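Local coordinates for endoglucanase, glycoside hydrolase family 5 protein (Cytophaga hutchinsonii, PDB 5IHS) that probably hydrolyses internal beta-1,4-glycosidic bonds of cellulose as a TIM-barrel endoglucanase used in growth on crystalline cellulose, at residues 53-59 with 279-285; 77-81 with 317-321; 198-202 with 217-221. All coordinates share one frame; numbering follows the deposited sequence.

Contact 1. Residues 53-59 with 279-285; sequences RGMSLFW and YCNWSIA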
loop_
_atom_site.group_PDB
_atom_site.type_symbol
_atom_site.label_atom_id
_atom_site.label_comp_id
_atom_site.label_asym_id
_atom_site.label_seq_id
_atom_site.Cartn_x
_atom_site.Cartn_y
_atom_site.Cartn_z
ATOM N N ARG A 53 2.538 8.692 -3.243
ATOM C CA ARG A 53 3.767 8.092 -2.739
ATOM C C ARG A 53 3.772 8.232 -1.230
ATOM O O ARG A 53 3.405 9.288 -0.698
ATOM C CB ARG A 53 5.030 8.778 -3.266
ATOM C CG ARG A 53 5.145 8.950 -4.762
ATOM C CD ARG A 53 6.376 9.817 -5.051
ATOM N NE ARG A 53 6.582 9.995 -6.477
ATOM C CZ ARG A 53 5.964 10.902 -7.212
ATOM N NH1 ARG A 53 5.137 11.781 -6.654
ATOM N NH2 ARG A 53 6.208 10.953 -8.514
ATOM N N GLY A 54 4.174 7.173 -0.544
ATOM C CA GLY A 54 4.203 7.229 0.897
ATOM C C GLY A 54 4.890 6.051 1.529
ATOM O O GLY A 54 5.814 5.452 0.955
ATOM N N MET A 55 4.440 5.739 2.742
ATOM C CA MET A 55 5.060 4.734 3.583
ATOM C C MET A 55 4.043 3.702 4.031
ATOM O O MET A 55 2.884 4.029 4.328
ATOM C CB MET A 55 5.665 5.352 4.843
ATOM C CG MET A 55 6.862 6.249 4.581
ATOM S SD MET A 55 8.224 5.432 3.737
ATOM C CE MET A 55 8.799 4.264 4.985
ATOM N N SER A 56 4.507 2.464 4.121
ATOM C CA SER A 56 3.781 1.410 4.806
ATOM C C SER A 56 4.261 1.289 6.243
ATOM O O SER A 56 5.468 1.265 6.515
ATOM C CB SER A 56 3.966 0.067 4.096
ATOM O OG SER A 56 3.096 -0.934 4.615
ATOM N N LEU A 57 3.309 1.135 7.147
ATOM C CA LEU A 57 3.595 0.589 8.455
ATOM C C LEU A 57 3.904 -0.900 8.307
ATOM O O LEU A 57 3.589 -1.541 7.298
ATOM C CB LEU A 57 2.420 0.858 9.394
ATOM C CG LEU A 57 2.062 2.348 9.540
ATOM C CD1 LEU A 57 0.776 2.548 10.306
ATOM C CD2 LEU A 57 3.179 3.157 10.163
ATOM N N PHE A 58 4.535 -1.451 9.327
ATOM C CA PHE A 58 4.889 -2.865 9.391
ATOM C C PHE A 58 3.726 -3.628 10.021
ATOM O O PHE A 58 2.812 -3.033 10.589
ATOM C CB PHE A 58 6.160 -2.948 10.245
ATOM C CG PHE A 58 6.857 -4.304 10.336
ATOM C CD1 PHE A 58 7.889 -4.635 9.466
ATOM C CD2 PHE A 58 6.609 -5.164 11.402
ATOM C CE1 PHE A 58 8.587 -5.827 9.609
ATOM C CE2 PHE A 58 7.320 -6.349 11.550
ATOM C CZ PHE A 58 8.304 -6.675 10.659
ATOM N N TRP A 59 3.773 -4.957 9.930
ATOM C CA TRP A 59 2.799 -5.844 10.562
ATOM C C TRP A 59 2.225 -5.262 11.850
ATOM O O TRP A 59 2.961 -5.039 12.818
ATOM C CB TRP A 59 3.475 -7.156 10.926
ATOM C CG TRP A 59 3.971 -7.987 9.791
ATOM C CD1 TRP A 59 5.173 -7.900 9.143
ATOM C CD2 TRP A 59 3.291 -9.100 9.223
ATOM N NE1 TRP A 59 5.265 -8.890 8.199
ATOM C CE2 TRP A 59 4.115 -9.637 8.222
ATOM C CE3 TRP A 59 2.052 -9.694 9.471
ATOM C CZ2 TRP A 59 3.740 -10.755 7.471
ATOM C CZ3 TRP A 59 1.683 -10.799 8.736
ATOM C CH2 TRP A 59 2.522 -11.319 7.749
ATOM N N TYR A 279 3.314 4.357 -5.143
ATOM C CA TYR A 279 4.240 3.481 -4.432
ATOM C C TYR A 279 4.367 3.803 -2.945
ATOM O O TYR A 279 4.350 4.967 -2.542
ATOM C CB TYR A 279 5.609 3.443 -5.124
ATOM C CG TYR A 279 6.381 4.727 -5.384
ATOM C CD1 TYR A 279 7.133 5.337 -4.382
ATOM C CD2 TYR A 279 6.470 5.257 -6.664
ATOM C CE1 TYR A 279 7.924 6.434 -4.634
ATOM C CE2 TYR A 279 7.274 6.364 -6.932
ATOM C CZ TYR A 279 8.008 6.938 -5.914
ATOM O OH TYR A 279 8.808 8.033 -6.214
ATOM N N CYS A 280 4.448 2.750 -2.120
ATOM C CA CYS A 280 4.646 2.870 -0.673
ATOM C C CYS A 280 5.791 1.973 -0.229
ATOM O O CYS A 280 5.822 0.791 -0.582
ATOM C CB CYS A 280 3.415 2.424 0.124
ATOM S SG CYS A 280 1.970 3.447 -0.055
ATOM N N ASN A 281 6.699 2.519 0.576
ATOM C CA ASN A 281 7.885 1.794 1.025
ATOM C C ASN A 281 7.648 1.016 2.314
ATOM O O ASN A 281 7.005 1.498 3.253
ATOM C CB ASN A 281 9.033 2.775 1.256
ATOM C CG ASN A 281 10.270 2.108 1.832
ATOM O OD1 ASN A 281 10.642 2.357 2.978
ATOM N ND2 ASN A 281 10.930 1.286 1.026
ATOM N N TRP A 282 8.224 -0.182 2.357
ATOM C CA TRP A 282 8.275 -1.034 3.541
ATOM C C TRP A 282 9.614 -0.809 4.236
ATOM O O TRP A 282 10.657 -1.121 3.634
ATOM C CB TRP A 282 8.165 -2.483 3.092
ATOM C CG TRP A 282 8.073 -3.507 4.180
ATOM C CD1 TRP A 282 9.099 -4.226 4.717
ATOM C CD2 TRP A 282 6.882 -3.944 4.844
ATOM N NE1 TRP A 282 8.621 -5.085 5.667
ATOM C CE2 TRP A 282 7.265 -4.941 5.765
ATOM C CE3 TRP A 282 5.530 -3.589 4.752
ATOM C CZ2 TRP A 282 6.341 -5.597 6.582
ATOM C CZ3 TRP A 282 4.615 -4.242 5.564
ATOM C CH2 TRP A 282 5.025 -5.245 6.455
ATOM N N SER A 283 9.646 -0.295 5.469
ATOM C CA SER A 283 8.487 0.084 6.268
ATOM C C SER A 283 8.903 0.977 7.428
ATOM O O SER A 283 10.082 1.064 7.785
ATOM C CB SER A 283 7.788 -1.137 6.881
ATOM O OG SER A 283 8.527 -1.665 7.972
ATOM N N ILE A 284 7.895 1.585 8.054
ATOM C CA ILE A 284 8.035 2.190 9.375
ATOM C C ILE A 284 8.049 1.058 10.404
ATOM O O ILE A 284 7.017 0.528 10.818
ATOM C CB ILE A 284 6.938 3.219 9.649
ATOM C CG1 ILE A 284 6.981 4.353 8.604
ATOM C CG2 ILE A 284 7.043 3.745 11.064
ATOM C CD1 ILE A 284 8.256 5.182 8.595
ATOM N N ALA A 285 9.257 0.666 10.784
ATOM C CA ALA A 285 9.526 -0.361 11.772
ATOM C C ALA A 285 10.911 -0.069 12.292
ATOM O O ALA A 285 11.733 0.503 11.575
ATOM C CB ALA A 285 9.552 -1.753 11.143
HETATM O O HOH W 1 4.549 -0.026 11.961
#

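Contact 2. Residues 77-81 with 317-321; sequences DDWKC and RDDLR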
loop_
_atom_site.group_PDB
_atom_site.type_symbol
_atom_site.label_atom_id
_atom_site.label_comp_id
_atom_site.label_asym_id
_atom_site.label_seq_id
_atom_site.Cartn_x
_atom_site.Cartn_y
_atom_site.Cartn_z
ATOM N N ASP A 77 3.837 15.742 7.475
ATOM C CA ASP A 77 4.490 17.042 7.589
ATOM C C ASP A 77 5.979 16.976 7.279
ATOM O O ASP A 77 6.524 17.901 6.670
ATOM C CB ASP A 77 4.347 17.604 9.000
ATOM C CG ASP A 77 2.930 18.006 9.353
ATOM O OD1 ASP A 77 2.065 18.112 8.454
ATOM O OD2 ASP A 77 2.694 18.238 10.560
ATOM N N ASP A 78 6.661 15.923 7.721
ATOM C CA ASP A 78 8.106 15.815 7.548
ATOM C C ASP A 78 8.500 14.917 6.384
ATOM O O ASP A 78 9.445 15.233 5.658
ATOM C CB ASP A 78 8.766 15.308 8.836
ATOM C CG ASP A 78 10.275 15.268 8.726
ATOM O OD1 ASP A 78 10.890 16.353 8.714
ATOM O OD2 ASP A 78 10.834 14.157 8.609
ATOM N N TRP A 79 7.824 13.789 6.204
ATOM C CA TRP A 79 8.143 12.901 5.097
ATOM C C TRP A 79 7.390 13.255 3.815
ATOM O O TRP A 79 7.715 12.709 2.759
ATOM C CB TRP A 79 7.876 11.431 5.472
ATOM C CG TRP A 79 8.854 10.864 6.470
ATOM C CD1 TRP A 79 9.220 11.409 7.668
ATOM C CD2 TRP A 79 9.586 9.643 6.349
ATOM N NE1 TRP A 79 10.136 10.607 8.298
ATOM C CE2 TRP A 79 10.387 9.519 7.502
ATOM C CE3 TRP A 79 9.660 8.656 5.364
ATOM C CZ2 TRP A 79 11.254 8.448 7.695
ATOM C CZ3 TRP A 79 10.525 7.596 5.567
ATOM C CH2 TRP A 79 11.309 7.510 6.716
ATOM N N LYS A 80 6.379 14.117 3.882
ATOM C CA LYS A 80 5.595 14.510 2.707
ATOM C C LYS A 80 4.881 13.313 2.076
ATOM O O LYS A 80 4.682 13.264 0.862
ATOM C CB LYS A 80 6.433 15.278 1.679
ATOM C CG LYS A 80 7.276 16.404 2.278
ATOM C CD LYS A 80 6.477 17.424 3.081
ATOM C CE LYS A 80 7.395 18.530 3.594
ATOM N NZ LYS A 80 6.700 19.505 4.464
ATOM N N CYS A 81 4.438 12.369 2.901
ATOM C CA CYS A 81 3.593 11.292 2.395
ATOM C C CYS A 81 2.235 11.822 1.952
ATOM O O CYS A 81 1.584 12.588 2.673
ATOM C CB CYS A 81 3.348 10.249 3.484
ATOM S SG CYS A 81 4.745 9.260 3.950
ATOM N N ARG A 317 12.751 8.758 2.235
ATOM C CA ARG A 317 12.272 10.064 2.679
ATOM C C ARG A 317 12.739 11.167 1.743
ATOM O O ARG A 317 11.973 12.085 1.410
ATOM C CB ARG A 317 12.737 10.343 4.110
ATOM C CG ARG A 317 12.349 11.710 4.629
ATOM C CD ARG A 317 12.812 11.889 6.082
ATOM N NE ARG A 317 12.641 13.247 6.579
ATOM C CZ ARG A 317 13.510 14.241 6.391
ATOM N NH1 ARG A 317 14.632 14.059 5.701
ATOM N NH2 ARG A 317 13.236 15.440 6.873
ATOM N N ASP A 318 13.987 11.097 1.286
ATOM C CA ASP A 318 14.468 12.116 0.363
ATOM C C ASP A 318 13.663 12.105 -0.936
ATOM O O ASP A 318 13.332 13.171 -1.475
ATOM C CB ASP A 318 15.951 11.904 0.065
ATOM C CG ASP A 318 16.880 12.308 1.219
ATOM O OD1 ASP A 318 16.416 12.914 2.215
ATOM O OD2 ASP A 318 18.108 12.035 1.100
ATOM N N ASP A 319 13.339 10.912 -1.456
ATOM C CA ASP A 319 12.526 10.816 -2.672
ATOM C C ASP A 319 11.127 11.388 -2.450
ATOM O O ASP A 319 10.614 12.130 -3.294
ATOM C CB ASP A 319 12.484 9.360 -3.151
ATOM C CG ASP A 319 11.553 9.141 -4.340
ATOM O OD1 ASP A 319 11.993 9.418 -5.481
ATOM O OD2 ASP A 319 10.386 8.700 -4.140
ATOM N N LEU A 320 10.499 11.071 -1.314
ATOM C CA LEU A 320 9.183 11.632 -1.000
ATOM C C LEU A 320 9.218 13.154 -0.932
ATOM O O LEU A 320 8.338 13.831 -1.480
ATOM C CB LEU A 320 8.666 11.081 0.328
ATOM C CG LEU A 320 8.278 9.603 0.328
ATOM C CD1 LEU A 320 8.008 9.125 1.733
ATOM C CD2 LEU A 320 7.080 9.359 -0.545
ATOM N N ARG A 321 10.198 13.711 -0.223
ATOM C CA ARG A 321 10.261 15.159 -0.072
ATOM C C ARG A 321 10.469 15.832 -1.422
ATOM O O ARG A 321 9.856 16.864 -1.715
ATOM C CB ARG A 321 11.366 15.510 0.927
ATOM C CG ARG A 321 10.949 15.211 2.365
ATOM C CD ARG A 321 12.094 15.231 3.374
ATOM N NE ARG A 321 12.751 16.517 3.550
ATOM C CZ ARG A 321 12.342 17.468 4.380
ATOM N NH1 ARG A 321 11.232 17.333 5.098
ATOM N NH2 ARG A 321 13.052 18.580 4.481
#

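Contact 3. Residues 198-202 with 217-221; sequences WSQLV and YTLHF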
loop_
_atom_site.group_PDB
_atom_site.type_symbol
_atom_site.label_atom_id
_atom_site.label_comp_id
_atom_site.label_asym_id
_atom_site.label_seq_id
_atom_site.Cartn_x
_atom_site.Cartn_y
_atom_site.Cartn_z
ATOM N N TRP A 198 3.925 -13.549 -4.370
ATOM C CA TRP A 198 4.202 -12.350 -3.580
ATOM C C TRP A 198 3.900 -11.083 -4.372
ATOM O O TRP A 198 4.635 -10.093 -4.326
ATOM C CB TRP A 198 5.619 -12.363 -2.991
ATOM C CG TRP A 198 5.852 -13.606 -2.194
ATOM C CD1 TRP A 198 5.491 -13.841 -0.891
ATOM C CD2 TRP A 198 6.461 -14.805 -2.659
ATOM N NE1 TRP A 198 5.858 -15.108 -0.519
ATOM C CE2 TRP A 198 6.457 -15.720 -1.586
ATOM C CE3 TRP A 198 7.022 -15.194 -3.873
ATOM C CZ2 TRP A 198 6.985 -17.002 -1.695
ATOM C CZ3 TRP A 198 7.546 -16.465 -3.980
ATOM C CH2 TRP A 198 7.532 -17.352 -2.893
ATOM N N SER A 199 2.765 -11.102 -5.068
ATOM C CA SER A 199 2.307 -9.956 -5.850
ATOM C C SER A 199 3.330 -9.538 -6.905
ATOM O O SER A 199 3.621 -8.360 -7.112
ATOM C CB SER A 199 1.841 -8.800 -4.959
ATOM O OG SER A 199 0.611 -9.197 -4.366
ATOM N N GLN A 200 3.826 -10.531 -7.642
ATOM C CA GLN A 200 4.692 -10.308 -8.795
ATOM C C GLN A 200 4.013 -10.544 -10.132
ATOM O O GLN A 200 4.297 -9.824 -11.093
ATOM C CB GLN A 200 5.947 -11.186 -8.718
ATOM C CG GLN A 200 6.843 -10.782 -7.583
ATOM C CD GLN A 200 7.929 -11.788 -7.290
ATOM O OE1 GLN A 200 8.335 -12.563 -8.157
ATOM N NE2 GLN A 200 8.408 -11.782 -6.059
ATOM N N LEU A 201 3.143 -11.549 -10.228
ATOM C CA LEU A 201 2.698 -12.061 -11.526
ATOM C C LEU A 201 1.438 -11.335 -12.013
ATOM O O LEU A 201 0.363 -11.905 -12.229
ATOM C CB LEU A 201 2.555 -13.580 -11.480
ATOM C CG LEU A 201 3.884 -14.300 -11.183
ATOM C CD1 LEU A 201 3.671 -15.805 -11.122
ATOM C CD2 LEU A 201 4.987 -13.963 -12.170
ATOM N N VAL A 202 1.620 -10.030 -12.227
ATOM C CA VAL A 202 0.531 -9.159 -12.642
ATOM C C VAL A 202 0.001 -9.523 -14.021
ATOM O O VAL A 202 -1.157 -9.230 -14.325
ATOM C CB VAL A 202 0.938 -7.677 -12.514
ATOM C CG1 VAL A 202 1.019 -7.293 -11.047
ATOM C CG2 VAL A 202 2.271 -7.382 -13.205
ATOM N N TYR A 217 -4.307 -3.651 -9.368
ATOM C CA TYR A 217 -3.608 -4.898 -9.080
ATOM C C TYR A 217 -2.244 -4.608 -8.477
ATOM O O TYR A 217 -1.539 -3.686 -8.899
ATOM C CB TYR A 217 -3.506 -5.764 -10.354
ATOM C CG TYR A 217 -4.884 -6.007 -10.930
ATOM C CD1 TYR A 217 -5.451 -5.091 -11.789
ATOM C CD2 TYR A 217 -5.643 -7.105 -10.557
ATOM C CE1 TYR A 217 -6.736 -5.262 -12.277
ATOM C CE2 TYR A 217 -6.922 -7.298 -11.048
ATOM C CZ TYR A 217 -7.468 -6.370 -11.905
ATOM O OH TYR A 217 -8.745 -6.560 -12.385
ATOM N N THR A 218 -1.884 -5.406 -7.481
ATOM C CA THR A 218 -0.674 -5.178 -6.710
ATOM C C THR A 218 0.580 -5.648 -7.430
ATOM O O THR A 218 0.635 -6.775 -7.926
ATOM C CB THR A 218 -0.768 -5.949 -5.398
ATOM O OG1 THR A 218 -2.038 -5.670 -4.813
ATOM C CG2 THR A 218 0.354 -5.565 -4.450
ATOM N N LEU A 219 1.620 -4.810 -7.367
ATOM C CA LEU A 219 2.985 -5.181 -7.705
ATOM C C LEU A 219 3.877 -4.874 -6.505
ATOM O O LEU A 219 3.871 -3.745 -6.004
ATOM C CB LEU A 219 3.477 -4.380 -8.913
ATOM C CG LEU A 219 4.918 -4.635 -9.346
ATOM C CD1 LEU A 219 5.071 -6.044 -9.865
ATOM C CD2 LEU A 219 5.340 -3.618 -10.391
ATOM N N HIS A 220 4.629 -5.871 -6.032
ATOM C CA HIS A 220 5.619 -5.685 -4.974
ATOM C C HIS A 220 7.001 -6.026 -5.501
ATOM O O HIS A 220 7.186 -7.077 -6.125
ATOM C CB HIS A 220 5.340 -6.593 -3.783
ATOM C CG HIS A 220 4.167 -6.157 -2.973
ATOM N ND1 HIS A 220 3.759 -6.816 -1.835
ATOM C CD2 HIS A 220 3.321 -5.111 -3.127
ATOM C CE1 HIS A 220 2.711 -6.193 -1.322
ATOM N NE2 HIS A 220 2.435 -5.154 -2.087
ATOM N N PHE A 221 7.986 -5.171 -5.221
ATOM C CA PHE A 221 9.351 -5.429 -5.655
ATOM C C PHE A 221 10.334 -5.072 -4.550
ATOM O O PHE A 221 10.099 -4.168 -3.739
ATOM C CB PHE A 221 9.698 -4.678 -6.959
ATOM C CG PHE A 221 9.838 -3.193 -6.795
ATOM C CD1 PHE A 221 11.049 -2.627 -6.415
ATOM C CD2 PHE A 221 8.757 -2.349 -6.998
ATOM C CE1 PHE A 221 11.175 -1.257 -6.231
ATOM C CE2 PHE A 221 8.890 -0.978 -6.824
ATOM C CZ PHE A 221 10.091 -0.440 -6.435
HETATM O O HOH W 2 7.347 -9.499 -4.462
#

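Contact 1. Residues 53-59 with 279-285
The aliphatic part of R53 lies on one face of the Y279 ring, with R53 CG 3.8 Å from the ring centroid. From there the extended chain brings NE to the ring's outer end, where it donates in its own plane to the hydroxyl (R53 NE to Y279 OH 3.0 Å). Polar groups beyond the two segments complete the site: D319 bonds the same hydroxyl, and D273 and N324 take the two terminal guanidinium nitrogens.

This is the tight end of a parallel strand pair. G54 N meets Y279 O at 3.0 Å and S56 N meets N281 O at 2.8 Å. Near the middle, M55 bends at chi2 and chi3, setting its CE 3.8 Å from I284 CD1. Farther on the backbone pairing loosens: the chain turns a corner at W282, with a cis peptide before S283, and water 1 links F58 N to I284 O in place of a direct bond. Side chains there stay packed, though W59 is partly exposed: W282 turns its edge toward the face of W59 (planes at 84°), and F58 CD1 nears W282 CZ2 at 3.4 Å.

A leucine in place of Y279 would probably leave R53 NE and D319 without this shared partner and the arginine chain less firmly seated.

Along the seam that closes the barrel, charges and a phenol secure one end, while aromatic surfaces gather at the other, where family 5 enzymes carry their active site.

Contact 2. Residues 77-81 with 317-321
The W79 indole carries R317 on one face, CD standing 3.7 Å from the centroid of its five-membered ring, while L320 CD1 sits at its edge. The R317 guanidinium in turn has R321 CD over the centre of one face and the carboxylate of D78 at its edge. R321 presents a face of its own guanidinium to R317 NH2 and its edge to the backbone carbonyl of D78.

Because the R317 chain is extended, it can run across the indole and still grip D78 side-on with two nitrogens. R317 NE reaches D78 OD2 at 2.9 Å, from above the carboxylate plane, and R317 NH2 reaches D78 OD1 at 3.1 Å on the syn side. A bend at chi3 turns R321 back, and its NH1 donates to D78 O at 2.8 Å, on a lone pair.

L320 packs closely against the turn, its CB 3.1 Å from the carbonyl W79 O and its CD1 3.9 Å from C81 SG. K80, with positive phi after helix 69-77, folds its long chain back so that NZ reaches D77 O at 2.7 Å, while its CG rests against R321 CG.

The turn is thus fastened to helix 311-329. The D78 carboxylate pairs directly with R317 and only through a long charge contact with R321, yet its negative charge probably eases the closeness of the two guanidinium groups; the indole, supporting the aliphatic chain of R317, probably steadies the group that grips D78.

Contact 3. Residues 198-202 with 217-221
S199 lays its CB over one face of the H220 imidazole, 4.2 Å from the ring centroid, and sets the same carbon 3.6 Å from T218 CG2. A small side chain suits this narrow place between two strand residues. Its hydroxyl, anti to the carbonyl carbon (chi1 -71°), also rests against T218 CG2 but finds its polar partners elsewhere, in N159 O and T195 N. The threonine methyl offers an apolar surface to both serine atoms.

The backbone of S199 takes up the other task: its carbonyl accepts from H220 N at 2.9 Å, the donor tilted out of the carbonyl plane, and also receives the CA-H of L219. Residues 217-221 belong to the sixth strand of the TIM barrel, and 198-202 to the connection after the fifth, so this bond pins a loop against the barrel wall. W198 and S199 both have left-handed helical backbone angles (phi 57° and 58°), and the loop then makes an inverse gamma turn centred on L201.

Water 2 spans the two segments beside the direct bond, donating to W198 O at 2.8 Å and to H220 O at 2.9 Å while accepting from Q200 NE2. The imidazole itself is held at both nitrogens, ND1 by E160 and NE2 by T247, which fixes the face that S199 covers. Past the turn, branched V202 brings CG1 within 3.2 Å of T218 O and packs onward against helix 228-239.

From the N terminus the chain lays down the first barrel strand, 53-57, then passes through 77-81 on its way to the second. Much later, 198-202 and 217-221 form contact 3, closing a short local loop between the fifth and sixth strands. Contact 1 closes a far longer one, pairing the eighth strand with the first and so completing the barrel. The chain then runs on into helix 311-329, which closes the longest loop of the three by meeting 77-81 in contact 2. Contacts 1 and 2 therefore cross, while contact 3 is nested inside both. Contacts 1 and 2 also touch, R53 against L320 of the outer helix and M55 against W79 of the turn; contact 3 touches neither, but reaches the same sheet as contact 1.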